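Local coordinates for protein cytochrome C-552 (Thiobacillus ferrooxidans, PDB 1H1O) that carries electrons in the periplasm as a high-potential c-type cytochrome with two haem groups, at residues V18-T23 / I62-V67; G24-T27 / P33-A36; A45-Y50 / A74-L79. All coordinates share one frame; numbering follows the deposited sequence.

Contact 1: V18-T23 / I62-V67; sequences VCHGMT and IYMWPV. With HEM (protoporphyrin IX containing Fe), chain D.
H20 and M64 face each other through the iron of one haem, one from either side of the porphyrin. H20 NE2 lies 2.0 Å from HEM FE, and M64 SD completes the axial pair at 2.2 Å from the same iron. The angle NE2-FE-SD is about 173°, so the two ligands are nearly collinear, and their direct separation, 4.3 Å from H20 NE2 to M64 SD, is close to the sum of the two metal bonds. The sulfur lies 89° off the normal of the imidazole, at the ring edge, as expected when NE2 points at the metal. M64 reaches the iron by a folded chain: chi2 (-62°) and chi3 both bend, which brings SD over the iron and sets CE over pyrrole nitrogen NB on the same side. The imidazole is fixed in rotation by a hydrogen bond from ND1 to the backbone oxygen of P33. C19, the second cysteine of the CXXCH motif that C16 and H20 complete, is probably linked covalently to the haem, and its CB packs beside one pyrrole, 3.4 Å from HEM C3C. On the methionine side, V67 CG2 rests 3.5 Å from HEM CBB. Y63 presents CD1 to the methyl CMD at 3.6 Å and its ring edge to CBC, while CG2 of I62 lies over one ring face. With an alanine in place of Y63, CMD and CBC would probably lose this aromatic cover and I62 CG2 the face it packs on. Histidine nitrogen and methionine thioether together make the axial set of class I cytochromes c; the soft sulfur probably favours ferrous iron, in keeping with the high potential of this protein.

Contact 2: G24-T27 / P33-A36; sequences GRDT and PRLA. With HEM (protoporphyrin IX containing Fe), chain D.
D26 and R34 form a two-pronged salt bridge in which the arginine offers its NE edge. R34 NE donates to D26 OD1 at 2.7 Å with an N-H...O angle of 163°, and R34 NH2 donates to D26 OD2 at 2.9 Å. Both oxygens are met on their syn sides and lie near the guanidinium plane; the donors, however, are tilted out of the carboxylate plane, and the two flat groups stand 19° apart. D26 holds CG anti to its own nitrogen (chi1 -160°), and the R34 chain runs extended from CG to NE, which brings the NE side of the guanidinium up to the carboxylate. A weak bond from T27 N to D26 OD1 (2.8 Å) gives that oxygen a second donor.

The van der Waals part belongs to T27, whose CG2 lies against the P33 carbonyl (P33 O, 3.5 Å) and makes an apolar contact with R34 CG at 3.8 Å. Its OG1 turns to other partners, R140 NH1 and the V32 oxygen among them.

Haem packing comes from the proline-leucine side: P33 CD approaches HEM CAD at 3.3 Å, and L35 CD1 sits 3.8 Å from HEM CHB.

Both segments lie in the loop between helix 17-20 and helix 40-51. R34 NH1 also bonds to the G138 oxygen and R34 N to Q139 OE1, so this loop abuts the second cytochrome c half, ahead of helix 141-153.

Contact 3: A45-Y50 / A74-L79; sequences AQLKAY and AKITAL. With HEM (protoporphyrin IX containing Fe), chain D.
Helices 40-51 and 73-85 of the first cytochrome c unit cross with L47 and I76 at their interface. Over the segments 45-50 and 74-79 the axes come within 9.6 Å, and their directions differ by 144°, an inclined, roughly antiparallel pairing. L47 CB rests on I76 CG2 at 3.8 Å. This branch of I76 stands anti to the backbone N while CG1 lies anti to the carbonyl carbon (chi1 -74°), which sends CD1 on to K48. There it meets K48 CG at 3.6 Å, the two side chains crossing at about a right angle; of the lysine, only CG comes this close. Further along, L47 CD1 approaches L79 CB at 4.2 Å.

The leucines also continue the apolar surface onto the haem: L47 CD2 is 3.4 Å from the bridge carbon HEM CHB, and L79 CD1 is equally close to the methyl HEM CMB. One face of the helix pair is thus a wall of the haem pocket. Y50, on the same helix as L47, is hydrogen-bonded through OH to propionate oxygen HEM O2D, although the hydroxyl position is less certain. Helices closing over the methionine face and rim of the haem belong to the all-helical cytochrome c fold.

All three contacts surround one haem within the first cytochrome c range. Along the chain, contact 2 falls between the two segments of contact 1 and ends before contact 3 begins, whereas contacts 1 and 3 alternate. The centres of contacts 1 and 2 are 10 Å apart, those of 1 and 3 are 13 Å, and those of 2 and 3 are 17 Å without touching. L35 CD1 packs on H20 CG at 3.3 Å, joining contact 2 to the histidine side; L47 CD2 packs on M64 CE at 3.7 Å, joining helix 40-51 to the methionine side. Each axial ligand is therefore supported by a different contact, while P33 (contact 2) and Q46 (contact 3) also border the second haem.

Contact 1: V18-T23 / I62-V67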
loop_
_atom_site.group_PDB
_atom_site.type_symbol
_atom_site.label_atom_id
_atom_site.label_comp_id
_atom_site.label_asym_id
_atom_site.label_seq_id
_atom_site.Cartn_x
_atom_site.Cartn_y
_atom_site.Cartn_z
ATOM N N VAL A 18 -12.332 -12.308 2.193
ATOM C CA VAL A 18 -12.687 -12.920 0.922
ATOM C C VAL A 18 -11.679 -12.366 -0.080
ATOM O O VAL A 18 -11.084 -13.099 -0.864
ATOM C CB VAL A 18 -14.096 -12.528 0.457
ATOM C CG1 VAL A 18 -14.330 -13.052 -0.938
ATOM C CG2 VAL A 18 -15.134 -13.077 1.407
ATOM N N CYS A 19 -11.462 -11.060 -0.021
ATOM C CA CYS A 19 -10.527 -10.424 -0.940
ATOM C C CYS A 19 -9.110 -10.271 -0.441
ATOM O O CYS A 19 -8.169 -10.554 -1.184
ATOM C CB CYS A 19 -11.046 -9.060 -1.333
ATOM S SG CYS A 19 -12.638 -9.206 -2.048
ATOM N N HIS A 20 -8.960 -9.814 0.802
ATOM C CA HIS A 20 -7.636 -9.591 1.381
ATOM C C HIS A 20 -6.939 -10.860 1.800
ATOM O O HIS A 20 -5.862 -10.831 2.402
ATOM C CB HIS A 20 -7.732 -8.629 2.560
ATOM C CG HIS A 20 -8.078 -7.235 2.153
ATOM N ND1 HIS A 20 -7.166 -6.390 1.558
ATOM C CD2 HIS A 20 -9.253 -6.566 2.180
ATOM C CE1 HIS A 20 -7.767 -5.258 1.234
ATOM N NE2 HIS A 20 -9.036 -5.339 1.600
ATOM N N GLY A 21 -7.551 -11.985 1.471
ATOM C CA GLY A 21 -6.932 -13.240 1.802
ATOM C C GLY A 21 -6.936 -13.510 3.281
ATOM O O GLY A 21 -7.485 -12.753 4.083
ATOM N N MET A 22 -6.276 -14.600 3.631
ATOM C CA MET A 22 -6.217 -15.061 4.996
ATOM C C MET A 22 -4.834 -15.633 5.257
ATOM O O MET A 22 -4.087 -15.906 4.322
ATOM C CB MET A 22 -7.310 -16.113 5.142
ATOM C CG MET A 22 -7.319 -16.951 6.375
ATOM S SD MET A 22 -8.527 -18.238 6.028
ATOM C CE MET A 22 -7.563 -19.274 4.880
ATOM N N THR A 23 -4.502 -15.804 6.530
ATOM C CA THR A 23 -3.205 -16.334 6.933
ATOM C C THR A 23 -2.534 -17.261 5.917
ATOM O O THR A 23 -1.328 -17.157 5.692
ATOM C CB THR A 23 -3.310 -17.071 8.286
ATOM O OG1 THR A 23 -3.642 -16.131 9.316
ATOM C CG2 THR A 23 -1.987 -17.758 8.632
ATOM N N ILE A 62 -14.652 1.182 -6.445
ATOM C CA ILE A 62 -15.273 -0.094 -6.786
ATOM C C ILE A 62 -15.270 -1.167 -5.710
ATOM O O ILE A 62 -16.309 -1.754 -5.431
ATOM C CB ILE A 62 -14.628 -0.700 -8.047
ATOM C CG1 ILE A 62 -14.716 0.296 -9.204
ATOM C CG2 ILE A 62 -15.323 -2.002 -8.413
ATOM C CD1 ILE A 62 -13.966 -0.154 -10.431
ATOM N N TYR A 63 -14.111 -1.425 -5.106
ATOM C CA TYR A 63 -14.015 -2.481 -4.108
ATOM C C TYR A 63 -13.977 -2.104 -2.635
ATOM O O TYR A 63 -13.991 -2.991 -1.781
ATOM C CB TYR A 63 -12.803 -3.361 -4.402
ATOM C CG TYR A 63 -12.787 -3.929 -5.789
ATOM C CD1 TYR A 63 -12.020 -3.343 -6.784
ATOM C CD2 TYR A 63 -13.549 -5.056 -6.113
ATOM C CE1 TYR A 63 -12.003 -3.858 -8.074
ATOM C CE2 TYR A 63 -13.541 -5.583 -7.401
ATOM C CZ TYR A 63 -12.765 -4.978 -8.378
ATOM O OH TYR A 63 -12.740 -5.482 -9.658
ATOM N N MET A 64 -13.918 -0.816 -2.314
ATOM C CA MET A 64 -13.875 -0.441 -0.909
ATOM C C MET A 64 -14.955 0.516 -0.444
ATOM O O MET A 64 -15.320 0.495 0.736
ATOM C CB MET A 64 -12.505 0.136 -0.550
ATOM C CG MET A 64 -11.424 -0.913 -0.427
ATOM S SD MET A 64 -11.759 -2.112 0.874
ATOM C CE MET A 64 -12.131 -1.070 2.270
ATOM N N TRP A 65 -15.463 1.364 -1.329
ATOM C CA TRP A 65 -16.504 2.288 -0.886
ATOM C C TRP A 65 -17.676 1.498 -0.354
ATOM O O TRP A 65 -18.242 1.835 0.683
ATOM C CB TRP A 65 -16.980 3.187 -2.021
ATOM C CG TRP A 65 -16.026 4.266 -2.352
ATOM C CD1 TRP A 65 -14.732 4.379 -1.924
ATOM C CD2 TRP A 65 -16.261 5.368 -3.229
ATOM N NE1 TRP A 65 -14.147 5.482 -2.488
ATOM C CE2 TRP A 65 -15.062 6.109 -3.295
ATOM C CE3 TRP A 65 -17.371 5.804 -3.970
ATOM C CZ2 TRP A 65 -14.935 7.263 -4.073
ATOM C CZ3 TRP A 65 -17.246 6.954 -4.744
ATOM C CH2 TRP A 65 -16.036 7.668 -4.789
ATOM N N PRO A 66 -18.054 0.426 -1.059
ATOM C CA PRO A 66 -19.181 -0.385 -0.605
ATOM C C PRO A 66 -18.996 -0.917 0.805
ATOM O O PRO A 66 -19.759 -0.584 1.709
ATOM C CB PRO A 66 -19.242 -1.493 -1.652
ATOM C CG PRO A 66 -18.821 -0.769 -2.903
ATOM C CD PRO A 66 -17.635 0.026 -2.415
ATOM N N VAL A 67 -17.971 -1.730 1.002
ATOM C CA VAL A 67 -17.739 -2.295 2.317
ATOM C C VAL A 67 -17.454 -1.244 3.394
ATOM O O VAL A 67 -17.835 -1.427 4.551
ATOM C CB VAL A 67 -16.590 -3.323 2.285
ATOM C CG1 VAL A 67 -15.244 -2.622 2.428
ATOM C CG2 VAL A 67 -16.804 -4.367 3.382
HETATM C CHA HEM D . -7.761 -1.763 -0.007
HETATM C CHB HEM D . -9.549 -2.603 4.369
HETATM C CHC HEM D . -12.820 -5.558 2.421
HETATM C CHD HEM D . -10.984 -4.823 -1.902
HETATM C C1A HEM D . -7.951 -1.719 1.376
HETATM C C2A HEM D . -7.192 -0.910 2.307
HETATM C C3A HEM D . -7.697 -1.153 3.549
HETATM C C4A HEM D . -8.765 -2.110 3.354
HETATM C CMA HEM D . -7.295 -0.580 4.885
HETATM C CAA HEM D . -6.064 0.021 1.932
HETATM C CBA HEM D . -4.673 -0.639 2.070
HETATM C CGA HEM D . -3.580 0.181 1.702
HETATM O O1A HEM D . -2.447 -0.416 1.641
HETATM O O2A HEM D . -3.674 1.398 1.440
HETATM C C1B HEM D . -10.599 -3.485 4.208
HETATM C C2B HEM D . -11.421 -3.935 5.306
HETATM C C3B HEM D . -12.368 -4.749 4.760
HETATM C C4B HEM D . -12.086 -4.813 3.335
HETATM C CMB HEM D . -11.211 -3.509 6.748
HETATM C CAB HEM D . -13.515 -5.467 5.425
HETATM C CBB HEM D . -14.550 -4.537 6.117
HETATM C C1C HEM D . -12.606 -5.632 1.079
HETATM C C2C HEM D . -13.396 -6.414 0.159
HETATM C C3C HEM D . -12.862 -6.182 -1.066
HETATM C C4C HEM D . -11.769 -5.295 -0.886
HETATM C CMC HEM D . -14.562 -7.264 0.586
HETATM C CAC HEM D . -13.294 -6.717 -2.442
HETATM C CBC HEM D . -14.779 -6.405 -2.795
HETATM C C1D HEM D . -9.934 -3.926 -1.773
HETATM C C2D HEM D . -9.165 -3.433 -2.899
HETATM C C3D HEM D . -8.288 -2.561 -2.366
HETATM C C4D HEM D . -8.494 -2.547 -0.918
HETATM C CMD HEM D . -9.394 -3.843 -4.334
HETATM C CAD HEM D . -7.281 -1.701 -3.050
HETATM C CBD HEM D . -8.168 -0.498 -3.668
HETATM C CGD HEM D . -7.507 0.707 -3.943
HETATM O O1D HEM D . -6.557 0.701 -4.748
HETATM O O2D HEM D . -7.880 1.801 -3.429
HETATM N NA HEM D . -8.900 -2.443 2.022
HETATM N NB HEM D . -11.009 -4.026 3.004
HETATM N NC HEM D . -11.602 -4.951 0.414
HETATM N ND HEM D . -9.511 -3.383 -0.587
HETATM FE FE HEM D . -10.241 -3.729 1.205
#

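Contact 2: G24-T27 / P33-A36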
loop_
_atom_site.group_PDB
_atom_site.type_symbol
_atom_site.label_atom_id
_atom_site.label_comp_id
_atom_site.label_asym_id
_atom_site.label_seq_id
_atom_site.Cartn_x
_atom_site.Cartn_y
_atom_site.Cartn_z
ATOM N N GLY A 24 -3.303 -18.159 5.306
ATOM C CA GLY A 24 -2.730 -19.075 4.331
ATOM C C GLY A 24 -2.995 -18.726 2.873
ATOM O O GLY A 24 -2.429 -19.334 1.964
ATOM N N ARG A 25 -3.856 -17.745 2.633
ATOM C CA ARG A 25 -4.168 -17.347 1.265
ATOM C C ARG A 25 -3.906 -15.859 1.019
ATOM O O ARG A 25 -4.369 -15.004 1.768
ATOM C CB ARG A 25 -5.630 -17.673 0.943
ATOM C CG ARG A 25 -5.997 -17.457 -0.516
ATOM C CD ARG A 25 -7.454 -17.796 -0.806
ATOM N NE ARG A 25 -8.371 -16.746 -0.380
ATOM C CZ ARG A 25 -8.711 -16.499 0.881
ATOM N NH1 ARG A 25 -8.215 -17.232 1.870
ATOM N NH2 ARG A 25 -9.550 -15.511 1.152
ATOM N N ASP A 26 -3.161 -15.561 -0.041
ATOM C CA ASP A 26 -2.829 -14.186 -0.402
ATOM C C ASP A 26 -4.140 -13.433 -0.685
ATOM O O ASP A 26 -5.228 -13.963 -0.443
ATOM C CB ASP A 26 -1.933 -14.202 -1.647
ATOM C CG ASP A 26 -1.144 -12.906 -1.831
ATOM O OD1 ASP A 26 -1.249 -12.013 -0.967
ATOM O OD2 ASP A 26 -0.418 -12.788 -2.840
ATOM N N THR A 27 -4.045 -12.207 -1.189
ATOM C CA THR A 27 -5.243 -11.428 -1.506
ATOM C C THR A 27 -5.770 -11.986 -2.826
ATOM O O THR A 27 -5.025 -12.626 -3.552
ATOM C CB THR A 27 -4.907 -9.955 -1.725
ATOM O OG1 THR A 27 -4.165 -9.832 -2.939
ATOM C CG2 THR A 27 -4.086 -9.416 -0.571
ATOM N N PRO A 33 -4.396 -5.087 -1.815
ATOM C CA PRO A 33 -3.225 -5.071 -0.945
ATOM C C PRO A 33 -3.344 -5.972 0.249
ATOM O O PRO A 33 -4.446 -6.225 0.760
ATOM C CB PRO A 33 -3.133 -3.615 -0.535
ATOM C CG PRO A 33 -4.577 -3.262 -0.361
ATOM C CD PRO A 33 -5.236 -3.904 -1.584
ATOM N N ARG A 34 -2.192 -6.464 0.682
ATOM C CA ARG A 34 -2.118 -7.287 1.868
ATOM C C ARG A 34 -2.312 -6.272 2.985
ATOM O O ARG A 34 -1.946 -5.107 2.840
ATOM C CB ARG A 34 -0.746 -7.957 1.942
ATOM C CG ARG A 34 -0.550 -8.930 0.786
ATOM C CD ARG A 34 0.817 -9.558 0.775
ATOM N NE ARG A 34 0.934 -10.469 -0.358
ATOM C CZ ARG A 34 1.922 -10.434 -1.243
ATOM N NH1 ARG A 34 2.882 -9.522 -1.124
ATOM N NH2 ARG A 34 1.960 -11.316 -2.232
ATOM N N LEU A 35 -2.898 -6.703 4.090
ATOM C CA LEU A 35 -3.165 -5.806 5.203
ATOM C C LEU A 35 -2.412 -6.165 6.466
ATOM O O LEU A 35 -2.259 -5.326 7.356
ATOM C CB LEU A 35 -4.659 -5.801 5.509
ATOM C CG LEU A 35 -5.538 -5.494 4.301
ATOM C CD1 LEU A 35 -7.009 -5.457 4.734
ATOM C CD2 LEU A 35 -5.103 -4.167 3.697
ATOM N N ALA A 36 -1.970 -7.417 6.546
ATOM C CA ALA A 36 -1.239 -7.913 7.704
ATOM C C ALA A 36 -0.069 -7.007 8.125
ATOM O O ALA A 36 0.821 -6.698 7.328
ATOM C CB ALA A 36 -0.728 -9.322 7.424
HETATM C CHA HEM D . -7.761 -1.763 -0.007
HETATM C CHB HEM D . -9.549 -2.603 4.369
HETATM C CHC HEM D . -12.820 -5.558 2.421
HETATM C CHD HEM D . -10.984 -4.823 -1.902
HETATM C C1A HEM D . -7.951 -1.719 1.376
HETATM C C2A HEM D . -7.192 -0.910 2.307
HETATM C C3A HEM D . -7.697 -1.153 3.549
HETATM C C4A HEM D . -8.765 -2.110 3.354
HETATM C CMA HEM D . -7.295 -0.580 4.885
HETATM C CAA HEM D . -6.064 0.021 1.932
HETATM C CBA HEM D . -4.673 -0.639 2.070
HETATM C CGA HEM D . -3.580 0.181 1.702
HETATM O O1A HEM D . -2.447 -0.416 1.641
HETATM O O2A HEM D . -3.674 1.398 1.440
HETATM C C1B HEM D . -10.599 -3.485 4.208
HETATM C C2B HEM D . -11.421 -3.935 5.306
HETATM C C3B HEM D . -12.368 -4.749 4.760
HETATM C C4B HEM D . -12.086 -4.813 3.335
HETATM C CMB HEM D . -11.211 -3.509 6.748
HETATM C CAB HEM D . -13.515 -5.467 5.425
HETATM C CBB HEM D . -14.550 -4.537 6.117
HETATM C C1C HEM D . -12.606 -5.632 1.079
HETATM C C2C HEM D . -13.396 -6.414 0.159
HETATM C C3C HEM D . -12.862 -6.182 -1.066
HETATM C C4C HEM D . -11.769 -5.295 -0.886
HETATM C CMC HEM D . -14.562 -7.264 0.586
HETATM C CAC HEM D . -13.294 -6.717 -2.442
HETATM C CBC HEM D . -14.779 -6.405 -2.795
HETATM C C1D HEM D . -9.934 -3.926 -1.773
HETATM C C2D HEM D . -9.165 -3.433 -2.899
HETATM C C3D HEM D . -8.288 -2.561 -2.366
HETATM C C4D HEM D . -8.494 -2.547 -0.918
HETATM C CMD HEM D . -9.394 -3.843 -4.334
HETATM C CAD HEM D . -7.281 -1.701 -3.050
HETATM C CBD HEM D . -8.168 -0.498 -3.668
HETATM C CGD HEM D . -7.507 0.707 -3.943
HETATM O O1D HEM D . -6.557 0.701 -4.748
HETATM O O2D HEM D . -7.880 1.801 -3.429
HETATM N NA HEM D . -8.900 -2.443 2.022
HETATM N NB HEM D . -11.009 -4.026 3.004
HETATM N NC HEM D . -11.602 -4.951 0.414
HETATM N ND HEM D . -9.511 -3.383 -0.587
HETATM FE FE HEM D . -10.241 -3.729 1.205
#

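Contact 3: A45-Y50 / A74-L79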
loop_
_atom_site.group_PDB
_atom_site.type_symbol
_atom_site.label_atom_id
_atom_site.label_comp_id
_atom_site.label_asym_id
_atom_site.label_seq_id
_atom_site.Cartn_x
_atom_site.Cartn_y
_atom_site.Cartn_z
ATOM N N ALA A 45 -6.898 5.366 8.691
ATOM C CA ALA A 45 -7.031 6.499 7.780
ATOM C C ALA A 45 -7.648 6.050 6.459
ATOM O O ALA A 45 -8.566 6.693 5.953
ATOM C CB ALA A 45 -5.676 7.139 7.528
ATOM N N GLN A 46 -7.156 4.944 5.906
ATOM C CA GLN A 46 -7.692 4.458 4.641
ATOM C C GLN A 46 -9.169 4.118 4.743
ATOM O O GLN A 46 -9.979 4.605 3.963
ATOM C CB GLN A 46 -6.911 3.244 4.151
ATOM C CG GLN A 46 -5.461 3.549 3.868
ATOM C CD GLN A 46 -5.257 4.939 3.292
ATOM O OE1 GLN A 46 -4.560 5.772 3.885
ATOM N NE2 GLN A 46 -5.868 5.203 2.141
ATOM N N LEU A 47 -9.528 3.296 5.719
ATOM C CA LEU A 47 -10.925 2.925 5.892
ATOM C C LEU A 47 -11.835 4.138 6.030
ATOM O O LEU A 47 -12.942 4.146 5.491
ATOM C CB LEU A 47 -11.084 2.008 7.096
ATOM C CG LEU A 47 -10.568 0.594 6.827
ATOM C CD1 LEU A 47 -10.541 -0.176 8.139
ATOM C CD2 LEU A 47 -11.446 -0.101 5.768
ATOM N N LYS A 48 -11.378 5.165 6.738
ATOM C CA LYS A 48 -12.188 6.365 6.897
ATOM C C LYS A 48 -12.244 7.128 5.574
ATOM O O LYS A 48 -13.264 7.716 5.228
ATOM C CB LYS A 48 -11.617 7.269 7.998
ATOM C CG LYS A 48 -11.803 6.737 9.414
ATOM C CD LYS A 48 -11.458 7.816 10.442
ATOM C CE LYS A 48 -11.837 7.403 11.865
ATOM N NZ LYS A 48 -11.390 8.428 12.866
ATOM N N ALA A 49 -11.142 7.102 4.835
ATOM C CA ALA A 49 -11.070 7.780 3.545
ATOM C C ALA A 49 -12.038 7.131 2.562
ATOM O O ALA A 49 -12.708 7.815 1.788
ATOM C CB ALA A 49 -9.638 7.720 2.987
ATOM N N TYR A 50 -12.088 5.806 2.586
ATOM C CA TYR A 50 -12.987 5.073 1.709
ATOM C C TYR A 50 -14.413 5.395 2.109
ATOM O O TYR A 50 -15.274 5.637 1.263
ATOM C CB TYR A 50 -12.757 3.569 1.831
ATOM C CG TYR A 50 -11.496 3.108 1.152
ATOM C CD1 TYR A 50 -11.180 3.556 -0.129
ATOM C CD2 TYR A 50 -10.645 2.187 1.759
ATOM C CE1 TYR A 50 -10.060 3.099 -0.785
ATOM C CE2 TYR A 50 -9.503 1.721 1.097
ATOM C CZ TYR A 50 -9.227 2.185 -0.172
ATOM O OH TYR A 50 -8.128 1.726 -0.856
ATOM N N ALA A 74 -15.944 2.591 15.440
ATOM C CA ALA A 74 -15.561 1.450 16.258
ATOM C C ALA A 74 -15.008 0.276 15.463
ATOM O O ALA A 74 -13.990 -0.309 15.839
ATOM C CB ALA A 74 -16.742 0.994 17.093
ATOM N N LYS A 75 -15.684 -0.083 14.376
ATOM C CA LYS A 75 -15.226 -1.198 13.553
ATOM C C LYS A 75 -13.957 -0.826 12.821
ATOM O O LYS A 75 -13.015 -1.618 12.757
ATOM C CB LYS A 75 -16.300 -1.614 12.545
ATOM C CG LYS A 75 -16.901 -2.991 12.815
ATOM C CD LYS A 75 -17.812 -2.998 14.051
ATOM C CE LYS A 75 -17.048 -2.909 15.374
ATOM N NZ LYS A 75 -17.986 -2.703 16.519
ATOM N N ILE A 76 -13.932 0.377 12.261
ATOM C CA ILE A 76 -12.743 0.824 11.552
ATOM C C ILE A 76 -11.555 0.585 12.460
ATOM O O ILE A 76 -10.594 -0.072 12.079
ATOM C CB ILE A 76 -12.840 2.312 11.185
ATOM C CG1 ILE A 76 -13.824 2.472 10.025
ATOM C CG2 ILE A 76 -11.465 2.860 10.814
ATOM C CD1 ILE A 76 -14.025 3.895 9.570
ATOM N N THR A 77 -11.641 1.088 13.682
ATOM C CA THR A 77 -10.559 0.913 14.642
ATOM C C THR A 77 -10.328 -0.555 14.985
ATOM O O THR A 77 -9.188 -1.012 15.102
ATOM C CB THR A 77 -10.858 1.677 15.936
ATOM O OG1 THR A 77 -11.005 3.072 15.634
ATOM C CG2 THR A 77 -9.724 1.476 16.952
ATOM N N ALA A 78 -11.417 -1.293 15.155
ATOM C CA ALA A 78 -11.314 -2.705 15.492
ATOM C C ALA A 78 -10.554 -3.440 14.399
ATOM O O ALA A 78 -9.626 -4.207 14.664
ATOM C CB ALA A 78 -12.710 -3.303 15.662
ATOM N N LEU A 79 -10.964 -3.197 13.164
ATOM C CA LEU A 79 -10.340 -3.828 12.014
ATOM C C LEU A 79 -8.890 -3.399 11.879
ATOM O O LEU A 79 -7.995 -4.236 11.714
ATOM C CB LEU A 79 -11.111 -3.463 10.750
ATOM C CG LEU A 79 -12.532 -4.027 10.715
ATOM C CD1 LEU A 79 -13.275 -3.506 9.503
ATOM C CD2 LEU A 79 -12.450 -5.548 10.697
HETATM C CHA HEM D . -7.761 -1.763 -0.007
HETATM C CHB HEM D . -9.549 -2.603 4.369
HETATM C CHC HEM D . -12.820 -5.558 2.421
HETATM C CHD HEM D . -10.984 -4.823 -1.902
HETATM C C1A HEM D . -7.951 -1.719 1.376
HETATM C C2A HEM D . -7.192 -0.910 2.307
HETATM C C3A HEM D . -7.697 -1.153 3.549
HETATM C C4A HEM D . -8.765 -2.110 3.354
HETATM C CMA HEM D . -7.295 -0.580 4.885
HETATM C CAA HEM D . -6.064 0.021 1.932
HETATM C CBA HEM D . -4.673 -0.639 2.070
HETATM C CGA HEM D . -3.580 0.181 1.702
HETATM O O1A HEM D . -2.447 -0.416 1.641
HETATM O O2A HEM D . -3.674 1.398 1.440
HETATM C C1B HEM D . -10.599 -3.485 4.208
HETATM C C2B HEM D . -11.421 -3.935 5.306
HETATM C C3B HEM D . -12.368 -4.749 4.760
HETATM C C4B HEM D . -12.086 -4.813 3.335
HETATM C CMB HEM D . -11.211 -3.509 6.748
HETATM C CAB HEM D . -13.515 -5.467 5.425
HETATM C CBB HEM D . -14.550 -4.537 6.117
HETATM C C1C HEM D . -12.606 -5.632 1.079
HETATM C C2C HEM D . -13.396 -6.414 0.159
HETATM C C3C HEM D . -12.862 -6.182 -1.066
HETATM C C4C HEM D . -11.769 -5.295 -0.886
HETATM C CMC HEM D . -14.562 -7.264 0.586
HETATM C CAC HEM D . -13.294 -6.717 -2.442
HETATM C CBC HEM D . -14.779 -6.405 -2.795
HETATM C C1D HEM D . -9.934 -3.926 -1.773
HETATM C C2D HEM D . -9.165 -3.433 -2.899
HETATM C C3D HEM D . -8.288 -2.561 -2.366
HETATM C C4D HEM D . -8.494 -2.547 -0.918
HETATM C CMD HEM D . -9.394 -3.843 -4.334
HETATM C CAD HEM D . -7.281 -1.701 -3.050
HETATM C CBD HEM D . -8.168 -0.498 -3.668
HETATM C CGD HEM D . -7.507 0.707 -3.943
HETATM O O1D HEM D . -6.557 0.701 -4.748
HETATM O O2D HEM D . -7.880 1.801 -3.429
HETATM N NA HEM D . -8.900 -2.443 2.022
HETATM N NB HEM D . -11.009 -4.026 3.004
HETATM N NC HEM D . -11.602 -4.951 0.414
HETATM N ND HEM D . -9.511 -3.383 -0.587
HETATM FE FE HEM D . -10.241 -3.729 1.205
#